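Side-chain contacts in CRISPR-associated protein, Cse1 family (Acidimicrobium ferrooxidans, PDB 4H3T), which probably serves as the large subunit of the type I-E CRISPR Cascade complex, where Cse1 relatives help to recognise foreign DNA targets: residues Y460-A465 against A495-S500; I357-L362 against F470-A475; A422-Y427 against A445-A450. The protein carries 1 engineered substitution. All blocks are in the same frame, centred on the assembly; numbering follows the deposited sequence. Where two conformers were deposited one is given.

Interaction 1 (Y460-A465 against A495-S500)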
ATOM      1  N   TYR A 460     -15.397  -9.408 -13.096  1.00 35.94           N
ATOM      2  CA  TYR A 460     -14.347  -8.464 -12.684  1.00 36.90           C
ATOM      3  C   TYR A 460     -12.960  -8.942 -13.157  1.00 40.39           C
ATOM      4  O   TYR A 460     -12.158  -8.121 -13.609  1.00 38.96           O
ATOM      5  CB  TYR A 460     -14.369  -8.253 -11.151  1.00 38.42           C
ATOM      6  CG  TYR A 460     -15.508  -7.367 -10.731  1.00 39.14           C
ATOM      7  CD1 TYR A 460     -15.606  -6.065 -11.203  1.00 43.39           C
ATOM      8  CD2 TYR A 460     -16.418  -7.772  -9.753  1.00 39.86           C
ATOM      9  CE1 TYR A 460     -16.544  -5.178 -10.695  1.00 42.49           C
ATOM     10  CE2 TYR A 460     -17.443  -6.913  -9.324  1.00 40.00           C
ATOM     11  CZ  TYR A 460     -17.506  -5.621  -9.833  1.00 46.63           C
ATOM     12  OH  TYR A 460     -18.319  -4.627  -9.411  1.00 51.27           O
ATOM     13  N   GLY A 461     -12.701 -10.262 -13.103  1.00 37.22           N
ATOM     14  CA  GLY A 461     -11.415 -10.793 -13.537  1.00 39.57           C
ATOM     15  C   GLY A 461     -11.226 -10.530 -15.028  1.00 40.62           C
ATOM     16  O   GLY A 461     -10.167 -10.117 -15.453  1.00 40.64           O
ATOM     17  N   ARG A 462     -12.299 -10.729 -15.823  0.51 38.33           N
ATOM     18  CA  ARG A 462     -12.301 -10.463 -17.265  0.51 39.68           C
ATOM     19  C   ARG A 462     -12.186  -8.980 -17.598  0.51 44.32           C
ATOM     20  O   ARG A 462     -11.653  -8.650 -18.641  0.51 44.90           O
ATOM     21  CB  ARG A 462     -13.582 -11.012 -17.894  0.51 42.86           C
ATOM     22  CG  ARG A 462     -13.552 -12.540 -17.978  0.51 48.21           C
ATOM     23  CD  ARG A 462     -12.901 -13.023 -19.266  0.51 47.08           C
ATOM     24  NE  ARG A 462     -13.828 -12.837 -20.396  0.51 49.82           N
ATOM     25  CZ  ARG A 462     -14.849 -13.638 -20.692  0.51 65.31           C
ATOM     26  NH1 ARG A 462     -15.078 -14.735 -19.977  0.51 60.69           N
ATOM     27  NH2 ARG A 462     -15.661 -13.339 -21.693  0.51 62.26           N
ATOM     28  N   LEU A 463     -12.655  -8.083 -16.730  1.00 40.52           N
ATOM     29  CA  LEU A 463     -12.604  -6.626 -17.005  1.00 40.83           C
ATOM     30  C   LEU A 463     -11.339  -5.991 -16.471  1.00 41.01           C
ATOM     31  O   LEU A 463     -11.118  -4.797 -16.717  1.00 39.80           O
ATOM     32  CB  LEU A 463     -13.858  -5.928 -16.403  1.00 39.17           C
ATOM     33  CG  LEU A 463     -15.179  -6.286 -17.042  1.00 42.69           C
ATOM     34  CD1 LEU A 463     -16.313  -5.565 -16.353  1.00 42.62           C
ATOM     35  CD2 LEU A 463     -15.191  -5.985 -18.574  1.00 44.42           C
ATOM     36  N   ASP A 464     -10.454  -6.774 -15.834  1.00 39.22           N
ATOM     37  CA  ASP A 464      -9.283  -6.173 -15.224  1.00 38.43           C
ATOM     38  C   ASP A 464      -8.340  -5.551 -16.279  1.00 43.30           C
ATOM     39  O   ASP A 464      -8.061  -4.358 -16.185  1.00 41.77           O
ATOM     40  CB  ASP A 464      -8.543  -7.180 -14.335  1.00 39.57           C
ATOM     41  CG  ASP A 464      -7.319  -6.626 -13.623  1.00 46.55           C
ATOM     42  OD1 ASP A 464      -7.460  -5.661 -12.816  1.00 46.61           O
ATOM     43  OD2 ASP A 464      -6.246  -7.069 -13.917  1.00 55.96           O
ATOM     44  N   ALA A 465      -7.864  -6.316 -17.247  1.00 43.29           N
ATOM     45  CA  ALA A 465      -6.917  -5.775 -18.244  1.00 44.80           C
ATOM     46  C   ALA A 465      -7.609  -4.718 -19.141  1.00 47.60           C
ATOM     47  O   ALA A 465      -7.083  -3.596 -19.237  1.00 43.84           O
ATOM     48  CB  ALA A 465      -6.296  -6.914 -19.065  1.00 46.97           C
ATOM     49  N   ALA A 495     -20.220  -9.231 -20.661  1.00 42.68           N
ATOM     50  CA  ALA A 495     -21.350  -9.714 -19.845  1.00 40.65           C
ATOM     51  C   ALA A 495     -22.245 -10.673 -20.622  1.00 46.63           C
ATOM     52  O   ALA A 495     -22.628 -11.707 -20.077  1.00 44.70           O
ATOM     53  CB  ALA A 495     -22.169  -8.534 -19.297  1.00 40.66           C
ATOM     54  N   ARG A 496     -22.478 -10.414 -21.922  1.00 48.69           N
ATOM     55  CA  ARG A 496     -23.298 -11.333 -22.746  1.00 50.03           C
ATOM     56  C   ARG A 496     -22.574 -12.647 -23.039  1.00 51.98           C
ATOM     57  O   ARG A 496     -23.217 -13.674 -23.131  1.00 52.19           O
ATOM     58  CB  ARG A 496     -23.703 -10.640 -24.051  1.00 51.60           C
ATOM     59  CG  ARG A 496     -24.766  -9.569 -23.770  1.00 61.48           C
ATOM     60  CD  ARG A 496     -25.051  -8.673 -25.001  1.00 60.15           C
ATOM     61  NE  ARG A 496     -26.496  -8.460 -25.170  1.00 88.95           N
ATOM     62  CZ  ARG A 496     -27.312  -9.154 -25.978  1.00121.27           C
ATOM     63  NH1 ARG A 496     -26.838 -10.145 -26.735  1.00109.10           N
ATOM     64  NH2 ARG A 496     -28.608  -8.855 -26.042  1.00115.47           N
ATOM     65  N   ASP A 497     -21.260 -12.634 -23.192  1.00 48.24           N
ATOM     66  CA  ASP A 497     -20.505 -13.878 -23.365  1.00 50.49           C
ATOM     67  C   ASP A 497     -20.634 -14.779 -22.122  1.00 51.43           C
ATOM     68  O   ASP A 497     -20.849 -15.998 -22.231  1.00 49.08           O
ATOM     69  CB  ASP A 497     -19.027 -13.563 -23.614  1.00 54.08           C
ATOM     70  CG  ASP A 497     -18.207 -14.776 -23.950  1.00 72.64           C
ATOM     71  OD1 ASP A 497     -18.502 -15.420 -24.974  1.00 80.35           O
ATOM     72  OD2 ASP A 497     -17.289 -15.104 -23.174  1.00 74.69           O
ATOM     73  N   LEU A 498     -20.476 -14.178 -20.923  1.00 45.90           N
ATOM     74  CA  LEU A 498     -20.642 -14.953 -19.704  1.00 44.53           C
ATOM     75  C   LEU A 498     -22.063 -15.430 -19.551  1.00 47.68           C
ATOM     76  O   LEU A 498     -22.281 -16.576 -19.170  1.00 46.03           O
ATOM     77  CB  LEU A 498     -20.235 -14.105 -18.453  1.00 44.10           C
ATOM     78  CG  LEU A 498     -18.747 -13.981 -18.233  1.00 49.22           C
ATOM     79  CD1 LEU A 498     -18.464 -12.945 -17.140  1.00 48.10           C
ATOM     80  CD2 LEU A 498     -18.139 -15.337 -17.831  1.00 52.02           C
ATOM     81  N   ALA A 499     -23.040 -14.574 -19.867  1.00 44.92           N
ATOM     82  CA  ALA A 499     -24.450 -14.973 -19.747  1.00 45.27           C
ATOM     83  C   ALA A 499     -24.781 -16.141 -20.701  1.00 50.01           C
ATOM     84  O   ALA A 499     -25.379 -17.126 -20.288  1.00 48.40           O
ATOM     85  CB  ALA A 499     -25.368 -13.778 -20.054  1.00 45.35           C
ATOM     86  N   SER A 500     -24.285 -16.082 -21.956  1.00 50.02           N
ATOM     87  CA  SER A 500     -24.503 -17.171 -22.925  1.00 48.93           C
ATOM     88  C   SER A 500     -23.896 -18.493 -22.450  1.00 52.47           C
ATOM     89  O   SER A 500     -24.556 -19.534 -22.548  1.00 51.91           O
ATOM     90  CB  SER A 500     -23.951 -16.815 -24.300  1.00 52.69           C
ATOM     91  OG  SER A 500     -24.835 -15.839 -24.821  1.00 67.06           O
TER
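Arg462 and Asp497 form a salt bridge between two helices. NH2 of Arg462 donates to OD2 of Asp497 at 2.8 Å, with an N-H...O angle of 148°. One nitrogen meets one oxygen, so this is not a two-pronged pairing. NH2 of Arg462 comes to OD2 of Asp497 on the anti side, tilted out of the carboxylate plane. The guanidinium and carboxylate planes stand 66° apart. CB of Asp497 lies in the guanidinium plane at its edge, 3.9 Å from NH2 of Arg462. Bends at chi2 (-88°) and chi3 fold the Arg462 chain, which does not run extended to Asp497. Arg462 has two conformers, and the bridge is certain only for this one, so it may be held part of the time. Both charged residues are exposed, so the bridge lies at the surface.

A van der Waals contact adds to it. The CD2 methyl of Leu498 approaches NH1 of Arg462 obliquely, at 3.8 Å. The two side chains slide past each other in opposite directions. Leu498 itself is buried and also packs on Glu458 and Ile459.

The segments belong to helices 445-473 and 481-504, consistent with the C-terminal helical bundle known from Cse1 relatives. Arg462 also touches Val494. Leu463 packs on Leu490, Val491 and Val494 between the same helices. It also touches Ala409 of helix 397-415, so a third helix joins the packing.

Interaction 2 (I357-L362 against F470-A475)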
ATOM      1  N   ILE A 357       4.579  15.161 -17.149  1.00 61.59           N
ATOM      2  CA  ILE A 357       4.165  13.879 -16.571  1.00 58.41           C
ATOM      3  C   ILE A 357       2.716  13.638 -16.947  1.00 59.12           C
ATOM      4  O   ILE A 357       1.871  14.424 -16.580  1.00 59.45           O
ATOM      5  CB  ILE A 357       4.346  13.868 -15.020  1.00 60.89           C
ATOM      6  CG1 ILE A 357       5.775  14.279 -14.580  1.00 63.10           C
ATOM      7  CG2 ILE A 357       4.041  12.499 -14.449  1.00 57.86           C
ATOM      8  CD1 ILE A 357       5.754  15.040 -13.250  1.00 74.38           C
ATOM      9  N   ALA A 358       2.426  12.558 -17.652  1.00 53.64           N
ATOM     10  CA  ALA A 358       1.062  12.226 -18.032  1.00 53.50           C
ATOM     11  C   ALA A 358       0.449  11.141 -17.131  1.00 51.30           C
ATOM     12  O   ALA A 358      -0.769  11.188 -16.836  1.00 46.95           O
ATOM     13  CB  ALA A 358       1.052  11.764 -19.477  1.00 55.98           C
ATOM     14  N   LEU A 359       1.275  10.149 -16.708  1.00 48.79           N
ATOM     15  CA  LEU A 359       0.860   9.027 -15.896  1.00 50.92           C
ATOM     16  C   LEU A 359       1.836   8.741 -14.794  1.00 50.32           C
ATOM     17  O   LEU A 359       3.020   9.065 -14.889  1.00 46.86           O
ATOM     18  CB  LEU A 359       0.762   7.726 -16.716  1.00 54.10           C
ATOM     19  CG  LEU A 359      -0.146   7.759 -17.947  1.00 63.76           C
ATOM     20  CD1 LEU A 359       0.588   7.214 -19.141  1.00 67.40           C
ATOM     21  CD2 LEU A 359      -1.399   6.933 -17.695  1.00 64.22           C
ATOM     22  N   VAL A 360       1.302   8.151 -13.745  1.00 44.39           N
ATOM     23  CA  VAL A 360       2.077   7.603 -12.607  1.00 43.09           C
ATOM     24  C   VAL A 360       1.498   6.279 -12.314  1.00 44.02           C
ATOM     25  O   VAL A 360       0.296   6.059 -12.521  1.00 44.05           O
ATOM     26  CB  VAL A 360       2.129   8.484 -11.348  1.00 45.98           C
ATOM     27  CG1 VAL A 360       2.957   9.741 -11.599  1.00 46.65           C
ATOM     28  CG2 VAL A 360       0.735   8.815 -10.828  1.00 46.60           C
ATOM     29  N   SER A 361       2.306   5.414 -11.745  1.00 40.09           N
ATOM     30  CA  SER A 361       1.830   4.132 -11.300  1.00 42.05           C
ATOM     31  C   SER A 361       1.622   4.232  -9.769  1.00 47.09           C
ATOM     32  O   SER A 361       2.597   4.436  -9.019  1.00 47.27           O
ATOM     33  CB  SER A 361       2.859   3.085 -11.686  1.00 44.24           C
ATOM     34  OG  SER A 361       2.535   1.857 -11.067  1.00 48.95           O
ATOM     35  N   LEU A 362       0.375   4.083  -9.306  1.00 39.13           N
ATOM     36  CA  LEU A 362       0.087   4.230  -7.895  1.00 39.46           C
ATOM     37  C   LEU A 362       0.258   2.906  -7.206  1.00 43.84           C
ATOM     38  O   LEU A 362      -0.428   1.966  -7.541  1.00 45.48           O
ATOM     39  CB  LEU A 362      -1.346   4.753  -7.674  1.00 39.35           C
ATOM     40  CG  LEU A 362      -1.653   6.108  -8.228  1.00 42.44           C
ATOM     41  CD1 LEU A 362      -3.051   6.468  -7.906  1.00 43.88           C
ATOM     42  CD2 LEU A 362      -0.641   7.203  -7.696  1.00 42.60           C
ATOM     43  N   PHE A 470      -8.364   1.141 -20.489  1.00 43.71           N
ATOM     44  CA  PHE A 470      -9.304   2.253 -20.582  1.00 44.26           C
ATOM     45  C   PHE A 470      -8.828   3.439 -19.713  1.00 45.35           C
ATOM     46  O   PHE A 470      -8.773   4.571 -20.182  1.00 42.29           O
ATOM     47  CB  PHE A 470     -10.734   1.764 -20.139  1.00 46.34           C
ATOM     48  CG  PHE A 470     -11.649   2.808 -19.549  1.00 46.54           C
ATOM     49  CD1 PHE A 470     -12.446   3.600 -20.363  1.00 48.45           C
ATOM     50  CD2 PHE A 470     -11.676   3.034 -18.173  1.00 45.16           C
ATOM     51  CE1 PHE A 470     -13.216   4.636 -19.813  1.00 48.98           C
ATOM     52  CE2 PHE A 470     -12.422   4.057 -17.632  1.00 46.82           C
ATOM     53  CZ  PHE A 470     -13.209   4.847 -18.443  1.00 46.72           C
ATOM     54  N   LEU A 471      -8.441   3.160 -18.454  1.00 41.66           N
ATOM     55  CA  LEU A 471      -8.008   4.195 -17.538  1.00 40.12           C
ATOM     56  C   LEU A 471      -6.735   4.907 -18.052  1.00 45.32           C
ATOM     57  O   LEU A 471      -6.688   6.150 -18.097  1.00 44.65           O
ATOM     58  CB  LEU A 471      -7.764   3.587 -16.135  1.00 38.83           C
ATOM     59  CG  LEU A 471      -7.207   4.555 -15.063  1.00 41.28           C
ATOM     60  CD1 LEU A 471      -8.216   5.633 -14.762  1.00 42.54           C
ATOM     61  CD2 LEU A 471      -6.921   3.893 -13.760  1.00 42.29           C
ATOM     62  N   THR A 472      -5.739   4.125 -18.521  1.00 41.41           N
ATOM     63  CA  THR A 472      -4.498   4.696 -19.108  1.00 43.68           C
ATOM     64  C   THR A 472      -4.828   5.594 -20.301  1.00 46.37           C
ATOM     65  O   THR A 472      -4.221   6.666 -20.442  1.00 45.49           O
ATOM     66  CB  THR A 472      -3.486   3.566 -19.493  1.00 46.15           C
ATOM     67  OG1 THR A 472      -3.038   2.981 -18.254  1.00 54.00           O
ATOM     68  CG2 THR A 472      -2.295   4.080 -20.240  1.00 51.52           C
ATOM     69  N   GLY A 473      -5.790   5.182 -21.120  1.00 42.80           N
ATOM     70  CA  GLY A 473      -6.177   5.950 -22.336  1.00 43.94           C
ATOM     71  C   GLY A 473      -6.793   7.313 -22.058  1.00 51.03           C
ATOM     72  O   GLY A 473      -6.725   8.200 -22.907  1.00 53.70           O
ATOM     73  N   LEU A 474      -7.253   7.561 -20.816  1.00 46.22           N
ATOM     74  CA  LEU A 474      -7.873   8.850 -20.472  1.00 46.78           C
ATOM     75  C   LEU A 474      -6.835   9.976 -20.397  1.00 50.02           C
ATOM     76  O   LEU A 474      -7.202  11.125 -20.526  1.00 53.07           O
ATOM     77  CB  LEU A 474      -8.655   8.797 -19.169  1.00 44.87           C
ATOM     78  CG  LEU A 474      -9.773   7.814 -19.090  1.00 47.94           C
ATOM     79  CD1 LEU A 474     -10.489   7.928 -17.739  1.00 48.73           C
ATOM     80  CD2 LEU A 474     -10.778   7.983 -20.222  1.00 49.58           C
ATOM     81  N   ALA A 475      -5.564   9.647 -20.340  1.00 46.69           N
ATOM     82  CA  ALA A 475      -4.488  10.630 -20.321  1.00 49.53           C
ATOM     83  C   ALA A 475      -4.442  11.538 -21.563  1.00 56.22           C
ATOM     84  O   ALA A 475      -3.973  12.684 -21.468  1.00 57.99           O
ATOM     85  CB  ALA A 475      -3.155   9.923 -20.218  1.00 49.81           C
TER
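Leu359 and Thr472 meet through methyl groups. CD2 of Leu359 lies 3.9 Å from CG2 of Thr472, and the two side chains cross at about a right angle. The same CD2 of Leu359 is also 3.9 Å from O of Thr472, so the leucine branch rests against both the methyl and the backbone of that residue. In Thr472, CG2 is anti to the backbone N and OG1 sits beside that N (chi1 -68°). This rotation presents the methyl to the leucine.

Ala475 adds a looser apolar contact. CB of Ala475 is 4.3 Å from CD2 of Leu359. One leucine methyl therefore touches two residues three positions apart. CB of Ala475 also comes within 4.3 Å of O of Ala358, a plain van der Waals approach. Ala358 and Ala475 have the closest CA atoms of the pair of segments, at 6.2 Å.

The hydroxyl of Thr472 has its own partner. OG1 of Thr472 bonds to the backbone O of Arg468, one turn back in its helix, and takes no part in the apolar touch.

The contact is modest and lies at the surface. It brings the start of strand 359-370 against the C-terminal end of helix 445-473. That strand is the middle one of a three-stranded antiparallel sheet, between strands 202-206 and 375-387. Thr472 also touches Asp385 of strand 375-387. Leu471 and Leu474 pack on Val390 of helix 388-391 and on Ala402 of helix 397-415. The sheet and the helical bundle thus meet here.

Interaction 3 (A422-Y427 against A445-A450)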
ATOM      1  N   ALA A 422     -30.195 -18.850 -12.147  1.00 43.60           N
ATOM      2  CA  ALA A 422     -31.164 -19.583 -12.948  1.00 43.03           C
ATOM      3  C   ALA A 422     -31.193 -21.070 -12.612  1.00 45.98           C
ATOM      4  O   ALA A 422     -32.268 -21.659 -12.571  1.00 45.65           O
ATOM      5  CB  ALA A 422     -30.870 -19.411 -14.445  1.00 43.66           C
ATOM      6  N   ARG A 423     -30.054 -21.673 -12.357  1.00 42.01           N
ATOM      7  CA  ARG A 423     -30.044 -23.108 -12.015  1.00 43.59           C
ATOM      8  C   ARG A 423     -30.794 -23.432 -10.671  1.00 45.46           C
ATOM      9  O   ARG A 423     -31.123 -24.574 -10.443  1.00 43.75           O
ATOM     10  CB  ARG A 423     -28.608 -23.649 -12.004  1.00 47.18           C
ATOM     11  CG  ARG A 423     -27.744 -23.455 -10.808  1.00 50.83           C
ATOM     12  CD  ARG A 423     -26.237 -23.632 -11.208  1.00 53.83           C
ATOM     13  NE  ARG A 423     -25.768 -22.317 -11.635  1.00 75.52           N
ATOM     14  CZ  ARG A 423     -24.620 -21.726 -11.332  1.00 80.48           C
ATOM     15  NH1 ARG A 423     -24.400 -20.480 -11.710  1.00 62.61           N
ATOM     16  NH2 ARG A 423     -23.672 -22.382 -10.653  1.00 67.79           N
ATOM     17  N   TYR A 424     -31.090 -22.443  -9.852  1.00 39.11           N
ATOM     18  CA  TYR A 424     -31.742 -22.627  -8.549  1.00 39.63           C
ATOM     19  C   TYR A 424     -33.137 -22.066  -8.550  1.00 43.07           C
ATOM     20  O   TYR A 424     -33.798 -22.081  -7.537  1.00 40.91           O
ATOM     21  CB  TYR A 424     -30.913 -21.924  -7.425  1.00 38.93           C
ATOM     22  CG  TYR A 424     -29.472 -22.363  -7.381  1.00 41.39           C
ATOM     23  CD1 TYR A 424     -29.139 -23.702  -7.211  1.00 45.13           C
ATOM     24  CD2 TYR A 424     -28.447 -21.469  -7.641  1.00 42.08           C
ATOM     25  CE1 TYR A 424     -27.825 -24.139  -7.316  1.00 43.13           C
ATOM     26  CE2 TYR A 424     -27.135 -21.884  -7.707  1.00 42.32           C
ATOM     27  CZ  TYR A 424     -26.820 -23.216  -7.489  1.00 44.20           C
ATOM     28  OH  TYR A 424     -25.525 -23.631  -7.560  1.00 43.49           O
ATOM     29  N   LEU A 425     -33.562 -21.471  -9.649  1.00 41.08           N
ATOM     30  CA  LEU A 425     -34.879 -20.866  -9.682  1.00 39.60           C
ATOM     31  C   LEU A 425     -36.005 -21.901  -9.728  1.00 44.73           C
ATOM     32  O   LEU A 425     -35.865 -22.972 -10.343  1.00 42.42           O
ATOM     33  CB  LEU A 425     -34.969 -19.983 -10.923  1.00 40.87           C
ATOM     34  CG  LEU A 425     -35.855 -18.799 -10.854  1.00 47.23           C
ATOM     35  CD1 LEU A 425     -35.242 -17.721 -10.027  1.00 43.98           C
ATOM     36  CD2 LEU A 425     -36.148 -18.252 -12.284  1.00 50.62           C
ATOM     37  N   SER A 426     -37.094 -21.567  -9.006  1.00 42.47           N
ATOM     38  CA  SER A 426     -38.385 -22.280  -8.943  1.00 41.57           C
ATOM     39  C   SER A 426     -39.394 -21.543  -9.770  1.00 44.49           C
ATOM     40  O   SER A 426     -39.222 -20.354 -10.004  1.00 41.31           O
ATOM     41  CB  SER A 426     -38.929 -22.315  -7.489  1.00 41.51           C
ATOM     42  OG  SER A 426     -38.202 -23.335  -6.840  1.00 61.64           O
ATOM     43  N   TYR A 427     -40.478 -22.242 -10.161  1.00 42.69           N
ATOM     44  CA  TYR A 427     -41.681 -21.684 -10.738  1.00 42.29           C
ATOM     45  C   TYR A 427     -42.763 -22.031  -9.702  1.00 46.85           C
ATOM     46  O   TYR A 427     -43.215 -23.159  -9.643  1.00 47.47           O
ATOM     47  CB  TYR A 427     -42.006 -22.197 -12.135  1.00 43.23           C
ATOM     48  CG  TYR A 427     -43.191 -21.464 -12.710  1.00 44.92           C
ATOM     49  CD1 TYR A 427     -43.050 -20.189 -13.238  1.00 45.50           C
ATOM     50  CD2 TYR A 427     -44.452 -22.041 -12.721  1.00 43.68           C
ATOM     51  CE1 TYR A 427     -44.121 -19.519 -13.789  1.00 47.93           C
ATOM     52  CE2 TYR A 427     -45.547 -21.366 -13.251  1.00 43.63           C
ATOM     53  CZ  TYR A 427     -45.377 -20.114 -13.800  1.00 47.55           C
ATOM     54  OH  TYR A 427     -46.449 -19.452 -14.326  1.00 46.69           O
ATOM     55  N   ALA A 445     -31.507 -19.992  -1.014  1.00 38.02           N
ATOM     56  CA  ALA A 445     -31.118 -18.570  -1.067  1.00 37.51           C
ATOM     57  C   ALA A 445     -29.630 -18.363  -0.844  1.00 40.48           C
ATOM     58  O   ALA A 445     -29.023 -17.578  -1.562  1.00 38.28           O
ATOM     59  CB  ALA A 445     -31.928 -17.757  -0.031  1.00 39.38           C
ATOM     60  N   ALA A 446     -29.036 -18.976   0.204  1.00 38.11           N
ATOM     61  CA  ALA A 446     -27.618 -18.742   0.486  1.00 39.02           C
ATOM     62  C   ALA A 446     -26.745 -19.293  -0.670  1.00 36.63           C
ATOM     63  O   ALA A 446     -25.778 -18.677  -1.044  1.00 36.06           O
ATOM     64  CB  ALA A 446     -27.231 -19.329   1.851  1.00 39.36           C
ATOM     65  N   LEU A 447     -27.062 -20.421  -1.202  1.00 34.45           N
ATOM     66  CA  LEU A 447     -26.321 -20.983  -2.356  1.00 36.22           C
ATOM     67  C   LEU A 447     -26.436 -20.100  -3.598  1.00 37.73           C
ATOM     68  O   LEU A 447     -25.425 -19.819  -4.287  1.00 36.78           O
ATOM     69  CB  LEU A 447     -26.864 -22.379  -2.657  1.00 37.19           C
ATOM     70  CG  LEU A 447     -26.295 -23.122  -3.908  1.00 39.48           C
ATOM     71  CD1 LEU A 447     -24.753 -23.227  -3.892  1.00 39.80           C
ATOM     72  CD2 LEU A 447     -26.888 -24.529  -4.012  1.00 40.19           C
ATOM     73  N   ALA A 448     -27.639 -19.672  -3.926  1.00 37.37           N
ATOM     74  CA  ALA A 448     -27.825 -18.761  -5.098  1.00 36.57           C
ATOM     75  C   ALA A 448     -27.070 -17.489  -4.903  1.00 36.87           C
ATOM     76  O   ALA A 448     -26.464 -16.981  -5.842  1.00 34.68           O
ATOM     77  CB  ALA A 448     -29.322 -18.486  -5.309  1.00 37.96           C
ATOM     78  N   LYS A 449     -27.006 -16.978  -3.663  1.00 35.37           N
ATOM     79  CA  LYS A 449     -26.237 -15.752  -3.418  1.00 33.92           C
ATOM     80  C   LYS A 449     -24.755 -15.948  -3.613  1.00 36.13           C
ATOM     81  O   LYS A 449     -24.059 -15.084  -4.182  1.00 34.88           O
ATOM     82  CB  LYS A 449     -26.533 -15.260  -2.007  1.00 36.42           C
ATOM     83  CG  LYS A 449     -25.696 -14.070  -1.625  1.00 42.16           C
ATOM     84  CD  LYS A 449     -26.138 -13.536  -0.291  1.00 51.85           C
ATOM     85  CE  LYS A 449     -25.404 -12.248   0.039  1.00 62.73           C
ATOM     86  NZ  LYS A 449     -26.155 -11.444   1.050  1.00 78.29           N
ATOM     87  N   ALA A 450     -24.239 -17.102  -3.192  1.00 35.99           N
ATOM     88  CA  ALA A 450     -22.828 -17.401  -3.405  1.00 34.50           C
ATOM     89  C   ALA A 450     -22.564 -17.582  -4.927  1.00 33.83           C
ATOM     90  O   ALA A 450     -21.571 -17.085  -5.429  1.00 35.60           O
ATOM     91  CB  ALA A 450     -22.435 -18.661  -2.614  1.00 35.01           C
TER
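The Tyr424 ring overlaps Leu447, whose CG stands over one face. CG of Leu447 is 4.0 Å from the centroid of the Tyr424 ring and 26° off the ring normal, which makes a CH-pi contact. CG of Leu447 is offset toward the hydroxyl end of the ring, 3.6 Å from CZ of Tyr424. The leucine spreads its two methyls from there. CD2 of Leu447 reaches CE1 of Tyr424 at 3.5 Å, while CD1 of Leu447 comes near OH of Tyr424 at 3.8 Å. With CG anti to the backbone N (chi1 176°), the Leu447 branch point comes over the ring face. The two side chains cross at about a right angle.

Arg423 lies on the opposite face of the ring. CG of Arg423 is 3.4 Å above the Tyr424 ring plane, over the centre. The ring is therefore held between an arginine methylene of its own segment and a leucine of the other.

This joins the short 3-10 turn at 422-424 to the start of helix 445-473, a long helix of the C-terminal bundle. Strand 426-427, which ends the first segment, pairs antiparallel with strand 438-439 in the link.

Ala448 touches the ring from an oblique direction, with its CA 3.8 Å and its CB 3.9 Å from CD2 of Tyr424. The methyl of Ala448 also touches Val440 in the link. Leu447 is exposed, whereas Ala448 is buried. Gln510 NE2 bonds to the backbone O atoms of Ala422 and Leu425 and ties the turn to the residues before helix 511-532.

Going from the N terminus, 357-362 comes first and opens the loop of interaction 2. Next come 422-427 and 445-450. Interaction 3 closes this short loop and is nested inside that of interaction 2. Segment 460-465 then opens interaction 1. The chain reaches 470-475, which closes interaction 2, before 495-500 closes interaction 1. Interactions 1 and 2 therefore cross, while 3 and 1 follow in series. All three use helix 445-473: interaction 3 at its start, interaction 1 further along and interaction 2 at its end. They tie this helix to the 3-10 turn, to helix 481-504 and to the three-stranded sheet. The centres of interactions 2 and 3 are about 41 Å apart.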